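Local coordinates for protein 4'-phospho-dehydrooxetanocin synthase (Bacillus megaterium, PDB 5UL3) that uses S-adenosylmethionine, a [4Fe-4S] cluster and cobalamin to catalyse the oxidative ring contraction of dAMP to an oxetane aldehyde in oxetanocin A biosynthesis, at residues 72-76 with 77-81; 414-417 with 418-422; 608-611 with 612-616; 650-653 with 654-657. All coordinates share one frame; numbering follows the deposited sequence. Where two conformers were deposited one is given.

Contact 1 of 4, residues 72-76 with 77-81. With EDO (1,2-ethanediol), chain O.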
loop_
_atom_site.group_PDB
_atom_site.type_symbol
_atom_site.label_atom_id
_atom_site.label_comp_id
_atom_site.label_asym_id
_atom_site.label_seq_id
_atom_site.Cartn_x
_atom_site.Cartn_y
_atom_site.Cartn_z
ATOM N N VAL A 72 15.182 4.239 -36.832
ATOM C CA VAL A 72 14.827 3.700 -35.522
ATOM C C VAL A 72 16.112 3.369 -34.774
ATOM O O VAL A 72 16.936 2.587 -35.267
ATOM C CB VAL A 72 13.929 2.456 -35.634
ATOM C CG1 VAL A 72 13.378 2.068 -34.248
ATOM C CG2 VAL A 72 12.783 2.703 -36.616
ATOM N N PHE A 73 16.260 3.936 -33.572
ATOM C CA PHE A 73 17.415 3.729 -32.700
ATOM C C PHE A 73 16.976 3.030 -31.422
ATOM O O PHE A 73 16.063 3.511 -30.738
ATOM C CB PHE A 73 18.063 5.063 -32.317
ATOM C CG PHE A 73 18.629 5.831 -33.486
ATOM C CD1 PHE A 73 17.847 6.740 -34.183
ATOM C CD2 PHE A 73 19.955 5.662 -33.867
ATOM C CE1 PHE A 73 18.377 7.457 -35.263
ATOM C CE2 PHE A 73 20.486 6.369 -34.941
ATOM C CZ PHE A 73 19.697 7.263 -35.632
ATOM N N SER A 74 17.646 1.934 -31.077
ATOM C CA SER A 74 17.323 1.160 -29.876
ATOM C C SER A 74 18.620 0.817 -29.159
ATOM O O SER A 74 19.123 -0.307 -29.258
ATOM C CB SER A 74 16.520 -0.092 -30.232
ATOM O OG SER A 74 16.182 -0.829 -29.074
ATOM N N PRO A 75 19.179 1.766 -28.404
ATOM C CA PRO A 75 20.532 1.572 -27.857
ATOM C C PRO A 75 20.620 0.514 -26.783
ATOM O O PRO A 75 21.720 0.002 -26.537
ATOM C CB PRO A 75 20.892 2.952 -27.300
ATOM C CG PRO A 75 19.617 3.661 -27.120
ATOM C CD PRO A 75 18.627 3.090 -28.107
ATOM N N ASN A 76 19.510 0.169 -26.131
ATOM C CA ASN A 76 19.516 -0.739 -24.988
ATOM C C ASN A 76 18.969 -2.118 -25.298
ATOM O O ASN A 76 19.023 -2.993 -24.429
ATOM C CB ASN A 76 18.710 -0.127 -23.827
ATOM C CG ASN A 76 19.263 1.205 -23.392
ATOM O OD1 ASN A 76 20.427 1.502 -23.648
ATOM N ND2 ASN A 76 18.436 2.022 -22.734
ATOM N N ARG A 77 18.441 -2.347 -26.498
ATOM C CA ARG A 77 17.854 -3.643 -26.769
ATOM C C ARG A 77 17.837 -3.908 -28.269
ATOM O O ARG A 77 17.644 -2.989 -29.066
ATOM C CB ARG A 77 16.429 -3.747 -26.200
ATOM C CG ARG A 77 15.898 -5.177 -26.212
ATOM C CD ARG A 77 14.626 -5.360 -25.404
ATOM N NE ARG A 77 13.452 -4.855 -26.108
ATOM C CZ ARG A 77 12.199 -5.075 -25.710
ATOM N NH1 ARG A 77 11.182 -4.586 -26.402
ATOM N NH2 ARG A 77 11.965 -5.779 -24.614
ATOM N N ASP A 78 18.061 -5.170 -28.621
ATOM C CA ASP A 78 17.910 -5.655 -29.991
ATOM C C ASP A 78 16.603 -5.153 -30.578
ATOM O O ASP A 78 15.525 -5.423 -30.040
ATOM C CB ASP A 78 17.954 -7.189 -29.993
ATOM C CG ASP A 78 17.936 -7.798 -31.410
ATOM O OD1 ASP A 78 17.913 -7.051 -32.407
ATOM O OD2 ASP A 78 17.933 -9.043 -31.507
ATOM N N LEU A 79 16.711 -4.408 -31.676
ATOM C CA LEU A 79 15.533 -3.870 -32.346
ATOM C C LEU A 79 14.556 -4.965 -32.770
ATOM O O LEU A 79 13.353 -4.709 -32.907
ATOM C CB LEU A 79 15.982 -3.058 -33.556
ATOM C CG LEU A 79 15.046 -2.067 -34.205
ATOM C CD1 LEU A 79 14.535 -1.122 -33.147
ATOM C CD2 LEU A 79 15.848 -1.309 -35.265
ATOM N N ARG A 80 15.037 -6.187 -32.984
ATOM C CA ARG A 80 14.130 -7.253 -33.398
ATOM C C ARG A 80 13.070 -7.558 -32.342
ATOM O O ARG A 80 12.047 -8.165 -32.667
ATOM C CB ARG A 80 14.933 -8.508 -33.750
ATOM C CG ARG A 80 15.957 -8.238 -34.871
ATOM C CD ARG A 80 16.774 -9.484 -35.222
ATOM N NE ARG A 80 17.423 -10.046 -34.038
ATOM C CZ ARG A 80 17.990 -11.248 -33.991
ATOM N NH1 ARG A 80 17.997 -12.028 -35.070
ATOM N NH2 ARG A 80 18.550 -11.673 -32.865
ATOM N N GLU A 81 13.266 -7.123 -31.097
ATOM C CA GLU A 81 12.272 -7.339 -30.052
ATOM C C GLU A 81 11.277 -6.189 -29.916
ATOM O O GLU A 81 10.399 -6.249 -29.052
ATOM C CB GLU A 81 12.974 -7.584 -28.706
ATOM C CG GLU A 81 13.842 -8.827 -28.700
ATOM C CD GLU A 81 14.700 -8.945 -27.455
ATOM O OE1 GLU A 81 14.250 -8.510 -26.371
ATOM O OE2 GLU A 81 15.830 -9.470 -27.563
HETATM C C1 EDO O . 24.183 -0.347 -28.563
HETATM O O1 EDO O . 23.811 0.994 -28.216
HETATM C C2 EDO O . 24.822 -0.961 -27.321
HETATM O O2 EDO O . 25.132 -2.341 -27.546
#
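Ser74 and Arg77 meet through a hydroxyl and a backbone carbonyl: Ser74 OG donates to Arg77 O at 2.6 Å. The hydroxyl approaches obliquely, with a C=O...donor angle of 135° and a tilt of 24° from the carbonyl plane. With OG anti to the backbone N (chi1 -179°), the short side chain reaches forward along the chain to this oxygen. The return bond is weak, Arg77 N lying 3.5 Å from Ser74 O. Together the two bonds tie the ends of a type I beta turn, Ser74 to Arg77, by which the chain leaves strand 69-73 of the four-stranded antiparallel sheet. An ethanediol molecule, probably from the crystallisation liquor, donates from O1 to Pro75 O, which also accepts from Lys18 NZ.

Beyond the turn, Leu79 opens a 3-10 segment and folds back over the end of the strand. Its CD1 branch does the touching: it lies 3.6 Å from Val72 CG1 and 3.7 Å from Ser74 CB, the valine and leucine side chains passing at a slant. Tyr62 and Phe105, on the two strands flanking 69-73, also pack on Val72. Asp78 forms an Asx turn, Asp78 OD1 accepting from Arg80 N at 3.1 Å from above the carboxylate plane. The Arg80 guanidinium makes a side-on salt bridge to this carboxylate, NE 2.8 Å from Asp78 OD2 on its syn lone pair and NH2 bonding to OD2 as well. Glu81 CB sits above the rim of one face of the Arg77 guanidinium, and Glu81 OE1, well out of that plane, makes only a long charge pair with Arg77 NE.

Contact 2 of 4, residues 414-417 with 418-422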
loop_
_atom_site.group_PDB
_atom_site.type_symbol
_atom_site.label_atom_id
_atom_site.label_comp_id
_atom_site.label_asym_id
_atom_site.label_seq_id
_atom_site.Cartn_x
_atom_site.Cartn_y
_atom_site.Cartn_z
ATOM N N VAL A 414 12.070 -24.943 9.066
ATOM C CA VAL A 414 13.476 -24.576 9.188
ATOM C C VAL A 414 13.961 -23.858 7.929
ATOM O O VAL A 414 14.730 -22.890 8.014
ATOM C CB VAL A 414 14.334 -25.813 9.522
ATOM C CG1 VAL A 414 15.816 -25.443 9.512
ATOM C CG2 VAL A 414 13.942 -26.354 10.902
ATOM N N GLU A 415 13.522 -24.306 6.752
ATOM C CA GLU A 415 13.866 -23.589 5.526
ATOM C C GLU A 415 13.192 -22.221 5.481
ATOM O O GLU A 415 13.755 -21.269 4.928
ATOM C CB GLU A 415 13.485 -24.431 4.300
ATOM C CG GLU A 415 13.949 -23.864 2.954
ATOM C CD GLU A 415 15.466 -23.872 2.788
ATOM O OE1 GLU A 415 16.007 -22.896 2.228
ATOM O OE2 GLU A 415 16.116 -24.849 3.215
ATOM N N ARG A 416 12.004 -22.100 6.077
ATOM C CA ARG A 416 11.343 -20.807 6.171
ATOM C C ARG A 416 12.138 -19.852 7.058
ATOM O O ARG A 416 12.299 -18.671 6.722
ATOM C CB ARG A 416 9.925 -21.006 6.700
ATOM C CG ARG A 416 8.972 -19.873 6.433
ATOM C CD ARG A 416 9.222 -19.238 5.061
ATOM N NE ARG A 416 8.747 -20.044 3.940
ATOM C CZ ARG A 416 7.544 -19.918 3.383
ATOM N NH1 ARG A 416 6.674 -19.039 3.855
ATOM N NH2 ARG A 416 7.206 -20.670 2.354
ATOM N N LEU A 417 12.657 -20.349 8.189
ATOM C CA LEU A 417 13.488 -19.508 9.053
ATOM C C LEU A 417 14.746 -19.051 8.323
ATOM O O LEU A 417 15.144 -17.883 8.427
ATOM C CB LEU A 417 13.847 -20.263 10.333
ATOM C CG LEU A 417 14.728 -19.489 11.310
ATOM C CD1 LEU A 417 13.986 -18.265 11.828
ATOM C CD2 LEU A 417 15.144 -20.408 12.458
ATOM N N LYS A 418 15.374 -19.951 7.558
ATOM C CA LYS A 418 16.517 -19.544 6.741
ATOM C C LYS A 418 16.144 -18.420 5.777
ATOM O O LYS A 418 16.889 -17.444 5.625
ATOM C CB LYS A 418 17.072 -20.742 5.969
ATOM C CG LYS A 418 18.154 -20.352 4.969
ATOM C CD LYS A 418 18.772 -21.585 4.273
ATOM C CE LYS A 418 19.860 -21.148 3.286
ATOM N NZ LYS A 418 20.265 -22.241 2.338
ATOM N N MET A 419 14.990 -18.536 5.120
ATOM C CA MET A 419 14.548 -17.494 4.194
ATOM C C MET A 419 14.366 -16.161 4.911
ATOM O O MET A 419 14.809 -15.109 4.427
ATOM C CB MET A 419 13.237 -17.915 3.513
ATOM C CG MET A 419 12.738 -16.931 2.436
ATOM S SD MET A 419 10.927 -16.957 2.343
ATOM C CE MET A 419 10.551 -16.166 3.898
ATOM N N TRP A 420 13.704 -16.182 6.070
ATOM C CA TRP A 420 13.531 -14.944 6.820
ATOM C C TRP A 420 14.873 -14.361 7.252
ATOM O O TRP A 420 15.039 -13.132 7.290
ATOM C CB TRP A 420 12.622 -15.198 8.025
ATOM C CG TRP A 420 11.170 -15.148 7.663
ATOM C CD1 TRP A 420 10.347 -16.215 7.337
ATOM C CD2 TRP A 420 10.363 -13.970 7.550
ATOM N NE1 TRP A 420 9.081 -15.757 7.045
ATOM C CE2 TRP A 420 9.064 -14.385 7.170
ATOM C CE3 TRP A 420 10.609 -12.600 7.739
ATOM C CZ2 TRP A 420 8.018 -13.480 6.982
ATOM C CZ3 TRP A 420 9.567 -11.706 7.543
ATOM C CH2 TRP A 420 8.285 -12.151 7.170
ATOM N N HIS A 421 15.842 -15.219 7.572
ATOM C CA HIS A 421 17.174 -14.720 7.904
ATOM C C HIS A 421 17.789 -14.005 6.714
ATOM O O HIS A 421 18.360 -12.918 6.864
ATOM C CB HIS A 421 18.078 -15.861 8.368
ATOM C CG HIS A 421 19.444 -15.413 8.797
ATOM N ND1 HIS A 421 20.595 -16.069 8.416
ATOM C CD2 HIS A 421 19.841 -14.380 9.579
ATOM C CE1 HIS A 421 21.643 -15.456 8.938
ATOM N NE2 HIS A 421 21.214 -14.432 9.653
ATOM N N TYR A 422 17.669 -14.592 5.517
ATOM C CA TYR A 422 18.149 -13.918 4.314
ATOM C C TYR A 422 17.452 -12.580 4.120
ATOM O O TYR A 422 18.081 -11.612 3.676
ATOM C CB TYR A 422 17.947 -14.800 3.079
ATOM C CG TYR A 422 19.158 -15.659 2.764
ATOM C CD1 TYR A 422 19.339 -16.878 3.381
ATOM C CD2 TYR A 422 20.139 -15.218 1.888
ATOM C CE1 TYR A 422 20.447 -17.660 3.115
ATOM C CE2 TYR A 422 21.259 -15.993 1.611
ATOM C CZ TYR A 422 21.400 -17.216 2.232
ATOM O OH TYR A 422 22.495 -18.008 1.978
HETATM O O HOH W 1 18.108 -22.667 0.863
#
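Arg416 sends its side chain along the same helix toward Met419 and Trp420, one turn further on. The helix, 410-426, is the connection between strands 393-398 and 432-436 in a beta-alpha-beta unit of the partial TIM barrel of the radical SAM domain. Beyond CB, Arg416 CG, anti to the backbone N (chi1 -161°), comes 4.0 Å from Trp420 CD1. The chain then bends at chi2 and again at chi3. This brings CD up against two neighbours: Met419 CE is 3.5 Å from Arg416 CD, and Trp420 CD1 is 3.9 Å from it. Arg416 NE runs beside Met419 SD, and the guanidinium plane is turned 41° from the indole. At the tip, NH1 donates to Ser402 O, the same carbonyl that accepts from Trp420 NE1, so one oxygen outside the helix holds both polar ends.

Met419 lies alongside the arginine, pointing the same way, and its CE also covers the rim of one face of the Trp420 ring, 3.4 Å above the plane. Phe396 of strand 393-398 also meets this ring, joining the helix to the barrel sheet.

On another flank, Glu415 and Lys418 lie side by side. Their charged ends are too far apart for a salt bridge; in the modelled conformer of the glutamate a water appears to join them, close to Glu415 OE1 and accepting from Lys418 NZ at 2.6 Å.

Contact 3 of 4, residues 608-611 with 612-616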
loop_
_atom_site.group_PDB
_atom_site.type_symbol
_atom_site.label_atom_id
_atom_site.label_comp_id
_atom_site.label_asym_id
_atom_site.label_seq_id
_atom_site.Cartn_x
_atom_site.Cartn_y
_atom_site.Cartn_z
ATOM N N MET A 608 -1.946 13.657 21.584
ATOM C CA MET A 608 -1.025 12.615 21.131
ATOM C C MET A 608 -0.534 12.860 19.706
ATOM O O MET A 608 0.626 12.547 19.386
ATOM C CB MET A 608 -1.673 11.234 21.247
ATOM C CG MET A 608 -1.912 10.808 22.689
ATOM S SD MET A 608 -0.565 11.171 23.842
ATOM C CE MET A 608 0.815 10.317 23.059
ATOM N N TYR A 609 -1.378 13.421 18.836
ATOM C CA TYR A 609 -0.888 13.813 17.519
ATOM C C TYR A 609 0.221 14.851 17.645
ATOM O O TYR A 609 1.234 14.787 16.936
ATOM C CB TYR A 609 -2.034 14.363 16.670
ATOM C CG TYR A 609 -1.617 14.910 15.316
ATOM C CD1 TYR A 609 -1.589 14.089 14.196
ATOM C CD2 TYR A 609 -1.271 16.247 15.157
ATOM C CE1 TYR A 609 -1.217 14.584 12.954
ATOM C CE2 TYR A 609 -0.900 16.750 13.921
ATOM C CZ TYR A 609 -0.876 15.915 12.825
ATOM O OH TYR A 609 -0.508 16.411 11.593
ATOM N N THR A 610 0.047 15.811 18.549
ATOM C CA THR A 610 1.051 16.861 18.719
ATOM C C THR A 610 2.368 16.290 19.242
ATOM O O THR A 610 3.446 16.640 18.746
ATOM C CB THR A 610 0.514 17.933 19.660
ATOM O OG1 THR A 610 -0.717 18.439 19.135
ATOM C CG2 THR A 610 1.524 19.088 19.801
ATOM N N ILE A 611 2.297 15.413 20.244
ATOM C CA ILE A 611 3.491 14.754 20.773
ATOM C C ILE A 611 4.201 13.982 19.672
ATOM O O ILE A 611 5.431 14.035 19.540
ATOM C CB ILE A 611 3.101 13.844 21.949
ATOM C CG1 ILE A 611 2.768 14.705 23.181
ATOM C CG2 ILE A 611 4.196 12.796 22.240
ATOM C CD1 ILE A 611 2.091 13.947 24.289
ATOM N N LYS A 612 3.435 13.265 18.853
ATOM C CA LYS A 612 4.039 12.506 17.760
ATOM C C LYS A 612 4.694 13.434 16.744
ATOM O O LYS A 612 5.788 13.144 16.238
ATOM C CB LYS A 612 2.966 11.632 17.102
ATOM C CG LYS A 612 3.467 10.409 16.354
ATOM C CD LYS A 612 2.389 9.306 16.402
ATOM C CE LYS A 612 0.973 9.902 16.528
ATOM N NZ LYS A 612 -0.133 8.889 16.571
ATOM N N SER A 613 4.034 14.551 16.430
ATOM C CA SER A 613 4.583 15.526 15.494
ATOM C C SER A 613 5.874 16.147 16.022
ATOM O O SER A 613 6.840 16.323 15.269
ATOM C CB SER A 613 3.548 16.616 15.215
ATOM O OG SER A 613 4.080 17.637 14.396
ATOM N N LEU A 614 5.905 16.505 17.309
ATOM C CA LEU A 614 7.129 17.049 17.894
ATOM C C LEU A 614 8.238 16.009 17.910
ATOM O O LEU A 614 9.413 16.349 17.720
ATOM C CB LEU A 614 6.863 17.552 19.317
ATOM C CG LEU A 614 5.950 18.769 19.407
ATOM C CD1 LEU A 614 5.531 18.989 20.848
ATOM C CD2 LEU A 614 6.664 20.006 18.871
ATOM N N HIS A 615 7.879 14.742 18.109
ATOM C CA HIS A 615 8.877 13.692 18.234
ATOM C C HIS A 615 9.668 13.543 16.948
ATOM O O HIS A 615 10.880 13.300 16.987
ATOM C CB HIS A 615 8.194 12.374 18.607
ATOM C CG HIS A 615 9.102 11.191 18.578
ATOM N ND1 HIS A 615 9.229 10.380 17.471
ATOM C CD2 HIS A 615 9.919 10.666 19.523
ATOM C CE1 HIS A 615 10.094 9.417 17.731
ATOM N NE2 HIS A 615 10.529 9.567 18.969
ATOM N N LYS A 616 9.005 13.729 15.804
ATOM C CA LYS A 616 9.665 13.572 14.514
ATOM C C LYS A 616 10.858 14.504 14.363
ATOM O O LYS A 616 11.803 14.182 13.633
ATOM C CB LYS A 616 8.672 13.824 13.382
ATOM C CG LYS A 616 7.559 12.806 13.283
ATOM C CD LYS A 616 6.670 13.070 12.067
ATOM C CE LYS A 616 5.455 12.146 12.071
ATOM N NZ LYS A 616 4.560 12.376 10.904
#
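Met608 O receives the N-H of Lys612 at 2.9 Å, the first of four successive i to i+4 bonds along helix 588-617. The same oxygen has the lysine chain folded beside it: a bend at chi3 (28°) brings Lys612 CE to 3.9 Å from Met608 O. At Tyr609 the carbonyl accepts from Ser613 N, and Ser613 CB lies 3.4 Å from Tyr609 O.

Thr610 makes the one side-chain-to-side-chain approach of this turn. A chi1 of -57° puts OG1 beside the backbone N and leaves CG2 anti to it, 4.1 Å from Leu614 CD1, the two side chains running side by side in the same direction. Leu614 CG also sits 3.4 Å from Thr610 O, the acceptor of Leu614 N. The hydroxyl turns back instead, Thr610 OG1 bonding to Gly606 O one turn earlier. Ile611 O closes the series with His615 N, a more bent bond with an N-H...O angle of 142°.

In the C-terminal helical region the two flanks of the turn face different partners: Thr610 packs on Arg720, Leu721 and Thr724 of helix 720-730, whereas Met608 and His615 lean on Met630 of helix 620-648, and Ile611 touches both helices.

Contact 4 of 4, residues 650-653 with 654-657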
loop_
_atom_site.group_PDB
_atom_site.type_symbol
_atom_site.label_atom_id
_atom_site.label_comp_id
_atom_site.label_asym_id
_atom_site.label_seq_id
_atom_site.Cartn_x
_atom_site.Cartn_y
_atom_site.Cartn_z
ATOM N N PRO A 650 -15.214 -9.274 36.685
ATOM C CA PRO A 650 -13.955 -9.365 37.431
ATOM C C PRO A 650 -13.489 -10.804 37.595
ATOM O O PRO A 650 -14.284 -11.749 37.606
ATOM C CB PRO A 650 -14.294 -8.728 38.786
ATOM C CG PRO A 650 -15.777 -8.859 38.910
ATOM C CD PRO A 650 -16.327 -8.775 37.512
ATOM N N ASP A 651 -12.168 -10.956 37.675
ATOM C CA ASP A 651 -11.522 -12.194 38.082
ATOM C C ASP A 651 -10.263 -11.813 38.842
ATOM O O ASP A 651 -9.778 -10.683 38.739
ATOM C CB ASP A 651 -11.195 -13.110 36.892
ATOM C CG ASP A 651 -10.286 -12.448 35.870
ATOM O OD1 ASP A 651 -9.059 -12.389 36.100
ATOM O OD2 ASP A 651 -10.803 -11.995 34.827
ATOM N N LYS A 652 -9.732 -12.772 39.608
ATOM C CA LYS A 652 -8.637 -12.469 40.529
ATOM C C LYS A 652 -7.339 -12.179 39.790
ATOM O O LYS A 652 -6.551 -11.331 40.227
ATOM C CB LYS A 652 -8.431 -13.623 41.511
ATOM C CG LYS A 652 -9.487 -13.720 42.597
ATOM C CD LYS A 652 -9.269 -14.955 43.459
ATOM C CE LYS A 652 -10.412 -15.158 44.441
ATOM N NZ LYS A 652 -10.277 -16.450 45.173
ATOM N N GLU A 653 -7.091 -12.883 38.684
ATOM C CA GLU A 653 -5.861 -12.672 37.924
ATOM C C GLU A 653 -5.798 -11.254 37.367
ATOM O O GLU A 653 -4.770 -10.571 37.478
ATOM C CB GLU A 653 -5.760 -13.699 36.794
ATOM C CG GLU A 653 -5.484 -15.125 37.251
ATOM C CD GLU A 653 -6.686 -16.046 37.092
ATOM O OE1 GLU A 653 -7.773 -15.560 36.707
ATOM O OE2 GLU A 653 -6.539 -17.262 37.352
ATOM N N SER A 654 -6.894 -10.792 36.764
ATOM C CA SER A 654 -6.923 -9.431 36.243
ATOM C C SER A 654 -6.867 -8.403 37.363
ATOM O O SER A 654 -6.289 -7.326 37.181
ATOM C CB SER A 654 -8.171 -9.221 35.390
ATOM O OG SER A 654 -8.152 -10.079 34.258
ATOM N N GLN A 655 -7.462 -8.717 38.519
ATOM C CA GLN A 655 -7.399 -7.817 39.667
ATOM C C GLN A 655 -5.955 -7.539 40.067
ATOM O O GLN A 655 -5.588 -6.392 40.345
ATOM C CB GLN A 655 -8.188 -8.420 40.836
ATOM C CG GLN A 655 -8.226 -7.576 42.103
ATOM C CD GLN A 655 -9.140 -8.161 43.179
ATOM O OE1 GLN A 655 -9.546 -9.322 43.109
ATOM N NE2 GLN A 655 -9.469 -7.350 44.174
ATOM N N ILE A 656 -5.118 -8.576 40.078
ATOM C CA ILE A 656 -3.714 -8.412 40.447
ATOM C C ILE A 656 -2.993 -7.537 39.431
ATOM O O ILE A 656 -2.307 -6.573 39.794
ATOM C CB ILE A 656 -3.038 -9.788 40.586
ATOM C CG1 ILE A 656 -3.631 -10.549 41.777
ATOM C CG2 ILE A 656 -1.524 -9.627 40.712
ATOM C CD1 ILE A 656 -3.225 -12.010 41.839
ATOM N N ILE A 657 -3.144 -7.858 38.142
ATOM C CA ILE A 657 -2.450 -7.113 37.092
ATOM C C ILE A 657 -2.833 -5.639 37.149
ATOM O O ILE A 657 -1.969 -4.756 37.132
ATOM C CB ILE A 657 -2.754 -7.723 35.710
ATOM C CG1 ILE A 657 -2.311 -9.184 35.668
ATOM C CG2 ILE A 657 -2.049 -6.927 34.609
ATOM C CD1 ILE A 657 -2.728 -9.914 34.411
HETATM O O HOH W 2 -7.342 -10.794 43.321
#
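This is a helix N-terminal capping contact at the surface, where the chain enters helix 652-664 in the C-terminal part of the protein. Asp651 carries it, accepting from the backbone N of Ser654, one of the first-turn N-H groups that have no carbonyl a turn earlier in the helix. Asp651 OD1 is 2.8 Å from Ser654 N, the N-H...O angle is 167°, and the donor arrives on the syn side, 31° out of the carboxylate plane. The carboxylate is placed there by chi1 of 59°, which sets CG between the backbone N and the carbonyl carbon.

Asp651 is thus the N-cap residue, and its negative charge would be expected to interact favourably with the positive end of the helix dipole. Ser654 brings its hydroxyl to the same group, OG standing 3.1 Å from Asp651 OD1 and 3.3 Å from Asp651 OD2. Lys487 NZ forms a long, weak ion pair with Asp651 OD2.

Behind the cap the regular i to i+4 helical hydrogen bonds begin with Gln655 N, which donates to Asp651 O at 3.0 Å, followed by Ile656 N to Lys652 O. A water donates to Lys652 O and, weakly and in the modelled conformer of Gln655, to Gln655 OE1. Ile656 CG1 lies 3.4 Å from Lys652 O, while Ile657 CG1 sits equally close to Glu653 O and the Ile657 side chain packs on Phe639 and Lys642 of helix 620-648.

In the fold
The four contacts follow one another along the chain without overlap, and none touches another. Contact 1 closes the end of a strand in the N-terminal antiparallel sheet; contact 2 lies on helix 410-426 of the radical SAM barrel, with the Arg416 side chain about 12 Å from the iron-sulfur cluster; contacts 3 and 4 belong to the C-terminal helices. Centres of contacts 1 and 4 are 73 Å apart, on opposite sides of the chain's centre, whereas those of contacts 3 and 4 are 34 Å apart. Helix 620-648 packs against both of these last two. All four are local contacts in separate parts of the enzyme, and contact 2 alone lies in the domain that holds the cluster.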